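Local structure of extracellular solute-binding protein family 1 (Pseudothermotoga lettingae, 5CI5) at residues His246-Arg258 against Trp267-Ile279. The protein probably serves as the sugar-capturing component of an ABC transporter, holding alpha-D-tagatopyranose in the cleft between its two lobes. Sequence-based numbering, arbitrary orientation.
With T6T (alpha-D-tagatopyranose), chain C.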
loop_
_atom_site.group_PDB
_atom_site.type_symbol
_atom_site.label_atom_id
_atom_site.label_comp_id
_atom_site.label_asym_id
_atom_site.label_seq_id
_atom_site.Cartn_x
_atom_site.Cartn_y
_atom_site.Cartn_z
ATOM N N HIS A 246 12.621 4.399 -0.491
ATOM C CA HIS A 246 11.576 3.462 -0.110
ATOM C C HIS A 246 11.163 2.609 -1.311
ATOM O O HIS A 246 11.708 2.757 -2.418
ATOM C CB HIS A 246 10.357 4.198 0.498
ATOM C CG HIS A 246 9.793 5.273 -0.375
ATOM N ND1 HIS A 246 9.316 5.031 -1.641
ATOM C CD2 HIS A 246 9.576 6.588 -0.128
ATOM C CE1 HIS A 246 8.850 6.161 -2.153
ATOM N NE2 HIS A 246 9.007 7.121 -1.261
ATOM N N GLU A 247 10.178 1.741 -1.066
ATOM C CA GLU A 247 9.623 0.829 -2.069
ATOM C C GLU A 247 9.532 1.368 -3.491
ATOM O O GLU A 247 9.835 0.642 -4.435
ATOM C CB GLU A 247 8.199 0.417 -1.710
ATOM C CG GLU A 247 8.004 -0.378 -0.472
ATOM C CD GLU A 247 6.527 -0.653 -0.226
ATOM O OE1 GLU A 247 5.688 -0.164 -1.012
ATOM O OE2 GLU A 247 6.209 -1.346 0.753
ATOM N N ASP A 248 9.029 2.595 -3.663
ATOM C CA ASP A 248 8.751 3.072 -5.008
ATOM C C ASP A 248 10.067 3.400 -5.719
ATOM O O ASP A 248 10.234 3.078 -6.897
ATOM C CB ASP A 248 7.825 4.275 -4.984
ATOM C CG ASP A 248 6.478 3.958 -4.359
ATOM O OD1 ASP A 248 5.921 2.895 -4.709
ATOM O OD2 ASP A 248 5.945 4.776 -3.566
ATOM N N ASP A 249 11.006 3.996 -4.984
ATOM C CA ASP A 249 12.358 4.209 -5.480
ATOM C C ASP A 249 13.007 2.869 -5.855
ATOM O O ASP A 249 13.610 2.719 -6.930
ATOM C CB ASP A 249 13.196 4.926 -4.424
ATOM C CG ASP A 249 12.568 6.212 -3.964
ATOM O OD1 ASP A 249 12.171 7.001 -4.841
ATOM O OD2 ASP A 249 12.446 6.425 -2.734
ATOM N N TYR A 250 12.844 1.879 -4.987
ATOM C CA TYR A 250 13.456 0.568 -5.231
ATOM C C TYR A 250 12.858 -0.104 -6.467
ATOM O O TYR A 250 13.577 -0.809 -7.181
ATOM C CB TYR A 250 13.327 -0.325 -3.999
ATOM C CG TYR A 250 14.046 0.233 -2.782
ATOM C CD1 TYR A 250 15.282 0.857 -2.910
ATOM C CD2 TYR A 250 13.481 0.160 -1.500
ATOM C CE1 TYR A 250 15.939 1.361 -1.806
ATOM C CE2 TYR A 250 14.124 0.677 -0.402
ATOM C CZ TYR A 250 15.359 1.278 -0.556
ATOM O OH TYR A 250 16.045 1.781 0.511
ATOM N N ARG A 251 11.561 0.082 -6.719
ATOM C CA ARG A 251 10.928 -0.481 -7.912
ATOM C C ARG A 251 11.540 0.147 -9.159
ATOM O O ARG A 251 11.820 -0.534 -10.147
ATOM C CB ARG A 251 9.407 -0.259 -7.899
ATOM C CG ARG A 251 8.683 -0.838 -9.085
ATOM C CD ARG A 251 7.222 -0.395 -9.142
ATOM N NE ARG A 251 7.091 1.048 -9.298
ATOM C CZ ARG A 251 6.659 1.886 -8.350
ATOM N NH1 ARG A 251 6.276 1.463 -7.147
ATOM N NH2 ARG A 251 6.580 3.177 -8.624
ATOM N N ASN A 252 11.746 1.460 -9.126
ATOM C CA ASN A 252 12.352 2.119 -10.265
ATOM C C ASN A 252 13.809 1.693 -10.463
ATOM O O ASN A 252 14.265 1.530 -11.587
ATOM C CB ASN A 252 12.205 3.632 -10.104
ATOM C CG ASN A 252 10.787 4.095 -10.417
ATOM O OD1 ASN A 252 10.247 3.733 -11.449
ATOM N ND2 ASN A 252 10.169 4.839 -9.504
HETATM N N MSE A 253 14.518 1.443 -9.372
HETATM C CA MSE A 253 15.892 0.959 -9.460
HETATM C C MSE A 253 15.894 -0.479 -9.939
HETATM O O MSE A 253 16.803 -0.901 -10.680
HETATM C CB MSE A 253 16.593 1.079 -8.114
HETATM C CG MSE A 253 16.766 2.521 -7.670
HETATM SE SE MSE A 253 17.517 2.629 -5.896
HETATM C CE MSE A 253 17.280 4.529 -5.580
HETATM N N MSE A 254 14.879 -1.238 -9.545
HETATM C CA MSE A 254 14.783 -2.612 -9.997
HETATM C C MSE A 254 14.641 -2.642 -11.534
HETATM O O MSE A 254 15.202 -3.509 -12.205
HETATM C CB MSE A 254 13.613 -3.326 -9.316
HETATM C CG MSE A 254 13.545 -4.778 -9.665
HETATM SE SE MSE A 254 12.116 -5.712 -8.718
HETATM C CE MSE A 254 12.731 -5.416 -6.887
ATOM N N ALA A 255 13.891 -1.695 -12.079
ATOM C CA ALA A 255 13.686 -1.612 -13.522
ATOM C C ALA A 255 15.009 -1.311 -14.235
ATOM O O ALA A 255 15.146 -1.562 -15.433
ATOM C CB ALA A 255 12.654 -0.566 -13.833
ATOM N N GLN A 256 15.967 -0.758 -13.506
ATOM C CA GLN A 256 17.302 -0.531 -14.043
ATOM C C GLN A 256 18.268 -1.662 -13.708
ATOM O O GLN A 256 19.456 -1.519 -13.930
ATOM C CB GLN A 256 17.885 0.763 -13.500
ATOM C CG GLN A 256 17.089 2.028 -13.817
ATOM C CD GLN A 256 17.767 3.252 -13.231
ATOM O OE1 GLN A 256 18.154 3.252 -12.062
ATOM N NE2 GLN A 256 17.932 4.297 -14.044
ATOM N N ASN A 257 17.754 -2.773 -13.183
ATOM C CA ASN A 257 18.573 -3.900 -12.720
ATOM C C ASN A 257 19.634 -3.506 -11.690
ATOM O O ASN A 257 20.752 -4.022 -11.704
ATOM C CB ASN A 257 19.205 -4.583 -13.940
ATOM C CG ASN A 257 18.164 -5.007 -14.950
ATOM O OD1 ASN A 257 17.181 -5.660 -14.607
ATOM N ND2 ASN A 257 18.341 -4.587 -16.196
ATOM N N ARG A 258 19.254 -2.640 -10.747
ATOM C CA ARG A 258 20.163 -2.236 -9.671
ATOM C C ARG A 258 19.705 -2.685 -8.292
ATOM O O ARG A 258 20.503 -2.706 -7.374
ATOM C CB ARG A 258 20.325 -0.724 -9.663
ATOM C CG ARG A 258 20.947 -0.222 -10.964
ATOM C CD ARG A 258 21.773 0.994 -10.736
ATOM N NE ARG A 258 20.966 2.090 -10.243
ATOM C CZ ARG A 258 21.009 2.587 -9.012
ATOM N NH1 ARG A 258 20.213 3.598 -8.718
ATOM N NH2 ARG A 258 21.815 2.094 -8.074
ATOM N N TRP A 267 0.161 -3.307 -7.572
ATOM C CA TRP A 267 0.286 -1.942 -8.116
ATOM C C TRP A 267 1.634 -1.729 -8.810
ATOM O O TRP A 267 1.765 -0.864 -9.683
ATOM C CB TRP A 267 0.099 -0.888 -7.014
ATOM C CG TRP A 267 1.253 -0.824 -6.079
ATOM C CD1 TRP A 267 2.301 0.045 -6.138
ATOM C CD2 TRP A 267 1.491 -1.661 -4.947
ATOM N NE1 TRP A 267 3.189 -0.208 -5.124
ATOM C CE2 TRP A 267 2.719 -1.257 -4.375
ATOM C CE3 TRP A 267 0.790 -2.721 -4.359
ATOM C CZ2 TRP A 267 3.255 -1.882 -3.256
ATOM C CZ3 TRP A 267 1.315 -3.320 -3.241
ATOM C CH2 TRP A 267 2.535 -2.898 -2.694
ATOM N N SER A 268 2.633 -2.519 -8.419
ATOM C CA SER A 268 3.967 -2.407 -8.951
ATOM C C SER A 268 4.049 -2.781 -10.413
ATOM O O SER A 268 4.963 -2.356 -11.114
ATOM C CB SER A 268 4.936 -3.316 -8.200
ATOM O OG SER A 268 4.879 -3.106 -6.809
ATOM N N PHE A 269 3.121 -3.621 -10.862
ATOM C CA PHE A 269 3.281 -4.248 -12.166
ATOM C C PHE A 269 3.201 -3.250 -13.334
ATOM O O PHE A 269 4.147 -3.184 -14.123
ATOM C CB PHE A 269 2.265 -5.369 -12.339
ATOM C CG PHE A 269 2.343 -6.454 -11.294
ATOM C CD1 PHE A 269 3.456 -6.631 -10.482
ATOM C CD2 PHE A 269 1.284 -7.328 -11.150
ATOM C CE1 PHE A 269 3.493 -7.661 -9.544
ATOM C CE2 PHE A 269 1.337 -8.358 -10.215
ATOM C CZ PHE A 269 2.424 -8.522 -9.416
ATOM N N PRO A 270 2.121 -2.454 -13.446
ATOM C CA PRO A 270 2.124 -1.480 -14.552
ATOM C C PRO A 270 3.227 -0.437 -14.420
ATOM O O PRO A 270 3.761 0.064 -15.427
ATOM C CB PRO A 270 0.729 -0.839 -14.466
ATOM C CG PRO A 270 0.258 -1.102 -13.049
ATOM C CD PRO A 270 0.839 -2.455 -12.719
ATOM N N LEU A 271 3.585 -0.118 -13.181
ATOM C CA LEU A 271 4.569 0.935 -12.958
ATOM C C LEU A 271 5.971 0.479 -13.346
ATOM O O LEU A 271 6.718 1.240 -13.956
ATOM C CB LEU A 271 4.531 1.396 -11.500
ATOM C CG LEU A 271 3.166 1.974 -11.095
ATOM C CD1 LEU A 271 3.132 2.277 -9.591
ATOM C CD2 LEU A 271 2.804 3.227 -11.874
ATOM N N ILE A 272 6.341 -0.744 -13.012
ATOM C CA ILE A 272 7.699 -1.190 -13.319
ATOM C C ILE A 272 7.820 -1.374 -14.832
ATOM O O ILE A 272 8.873 -1.079 -15.406
ATOM C CB ILE A 272 8.085 -2.481 -12.544
ATOM C CG1 ILE A 272 9.617 -2.615 -12.500
ATOM C CG2 ILE A 272 7.387 -3.745 -13.092
ATOM C CD1 ILE A 272 10.140 -3.787 -11.678
ATOM N N GLU A 273 6.739 -1.820 -15.472
ATOM C CA GLU A 273 6.750 -2.075 -16.915
ATOM C C GLU A 273 6.751 -0.769 -17.686
ATOM O O GLU A 273 7.335 -0.688 -18.763
ATOM C CB GLU A 273 5.564 -2.971 -17.322
ATOM C CG GLU A 273 5.752 -4.429 -16.836
ATOM C CD GLU A 273 4.503 -5.297 -16.917
ATOM O OE1 GLU A 273 3.483 -4.863 -17.499
ATOM O OE2 GLU A 273 4.535 -6.426 -16.381
ATOM N N ALA A 274 6.125 0.261 -17.130
ATOM C CA ALA A 274 6.223 1.596 -17.719
ATOM C C ALA A 274 7.651 2.147 -17.642
ATOM O O ALA A 274 8.129 2.773 -18.593
ATOM C CB ALA A 274 5.255 2.546 -17.039
ATOM N N ALA A 275 8.339 1.898 -16.527
ATOM C CA ALA A 275 9.715 2.380 -16.334
ATOM C C ALA A 275 10.701 1.692 -17.280
ATOM O O ALA A 275 11.679 2.300 -17.716
ATOM C CB ALA A 275 10.151 2.151 -14.885
ATOM N N ASN A 276 10.457 0.418 -17.562
ATOM C CA ASN A 276 11.283 -0.346 -18.490
ATOM C C ASN A 276 10.475 -1.467 -19.140
ATOM O O ASN A 276 10.316 -2.544 -18.593
ATOM C CB ASN A 276 12.512 -0.903 -17.770
ATOM C CG ASN A 276 13.328 -1.811 -18.655
ATOM O OD1 ASN A 276 13.222 -1.751 -19.888
ATOM N ND2 ASN A 276 14.144 -2.661 -18.040
ATOM N N PRO A 277 9.944 -1.212 -20.341
ATOM C CA PRO A 277 9.113 -2.251 -20.955
ATOM C C PRO A 277 9.835 -3.592 -21.145
ATOM O O PRO A 277 9.154 -4.619 -21.149
ATOM C CB PRO A 277 8.729 -1.627 -22.306
ATOM C CG PRO A 277 8.793 -0.168 -22.066
ATOM C CD PRO A 277 9.922 0.046 -21.107
ATOM N N ASP A 278 11.164 -3.582 -21.261
ATOM C CA ASP A 278 11.922 -4.806 -21.477
ATOM C C ASP A 278 11.930 -5.705 -20.245
ATOM O O ASP A 278 12.371 -6.845 -20.330
ATOM C CB ASP A 278 13.367 -4.492 -21.879
ATOM C CG ASP A 278 13.477 -3.869 -23.268
ATOM O OD1 ASP A 278 12.635 -4.179 -24.142
ATOM O OD2 ASP A 278 14.415 -3.069 -23.483
ATOM N N ILE A 279 11.449 -5.207 -19.106
ATOM C CA ILE A 279 11.431 -6.029 -17.891
ATOM C C ILE A 279 10.222 -6.949 -17.807
ATOM O O ILE A 279 10.172 -7.838 -16.946
ATOM C CB ILE A 279 11.486 -5.158 -16.637
ATOM C CG1 ILE A 279 12.155 -5.942 -15.500
ATOM C CG2 ILE A 279 10.084 -4.666 -16.206
ATOM C CD1 ILE A 279 12.754 -5.082 -14.479
HETATM O O3 T6T C . -0.930 -0.404 -0.531
HETATM C C3 T6T C . -1.282 0.918 -0.927
HETATM C C4 T6T C . -1.546 1.751 0.327
HETATM O O4 T6T C . -2.524 1.100 1.150
HETATM C C5 T6T C . -0.236 1.913 1.066
HETATM O O5 T6T C . -0.427 2.696 2.246
HETATM C C6 T6T C . 0.812 2.543 0.154
HETATM O O6 T6T C . 1.004 1.701 -0.982
HETATM C C2 T6T C . -0.183 1.502 -1.755
HETATM O O2 T6T C . -0.610 2.756 -2.300
HETATM C C1 T6T C . 0.196 0.568 -2.925
HETATM O O1 T6T C . -0.872 0.224 -3.730
HETATM O O HOH W 1 5.668 0.445 -3.726
HETATM O O HOH W 2 6.415 -1.248 -5.783
HETATM O O HOH W 3 8.503 1.706 -11.608
#
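R251 lies across L271 and I272 where helices 247-255 and 268-275, consecutive helices joined through strand 261-264, pack in the periplasmic binding protein fold of this SBP_bac_1 member. Their axes approach to 8.9 Å and cross at -45°. The tight part combines the aliphatic chain of R251 with A255, I272 and M254: A255 CB meets I272 CG1 at 3.9 Å, while I272 CD1 rests against the selenium of M254, a selenomethionine. R251 sends CG anti to its backbone nitrogen (chi1 -179°), bringing the chain to I272 CB and S268 CB, and a bend at chi3 turns NE to 3.4 Å from L271 CB. L271 CD1 covers one face of the guanidinium; the backbone oxygen of D248 lies over the other. In the guanidinium plane, R251 NH1 forms a salt bridge with D248 OD1 at 2.8 Å, and a second water-held partner is S268 OG, which also bonds G265 N.

Toward the sugar, a water joins the polar groups: it donates to E247 OE1 and D248 OD1 and accepts from W267 NE1, in the indole plane. E247 also forms a salt bridge with R139, which itself binds the sugar, and D248 OD2 hydrogen-bonds Q32, another residue of the sugar pocket. C1 of tagatose lies over the indole, 3.3 Å from W267 CD2, and S268 OG sits toward the rim of the opposite face. With an alanine in place of the indole, the sugar's C1 end would probably lose its flat platform and the water its N-H donor.

The open side is the edge at exposed A275, where N252 OD1 lies near the methyl and accepts from the water on R251 NE. The A255 end closes up again: I279 CD1 packs 3.7 Å from A255 CA, and N276 ND2 donates to A255 O at 3.0 Å, in the carbonyl plane but 28° out of its own amide plane.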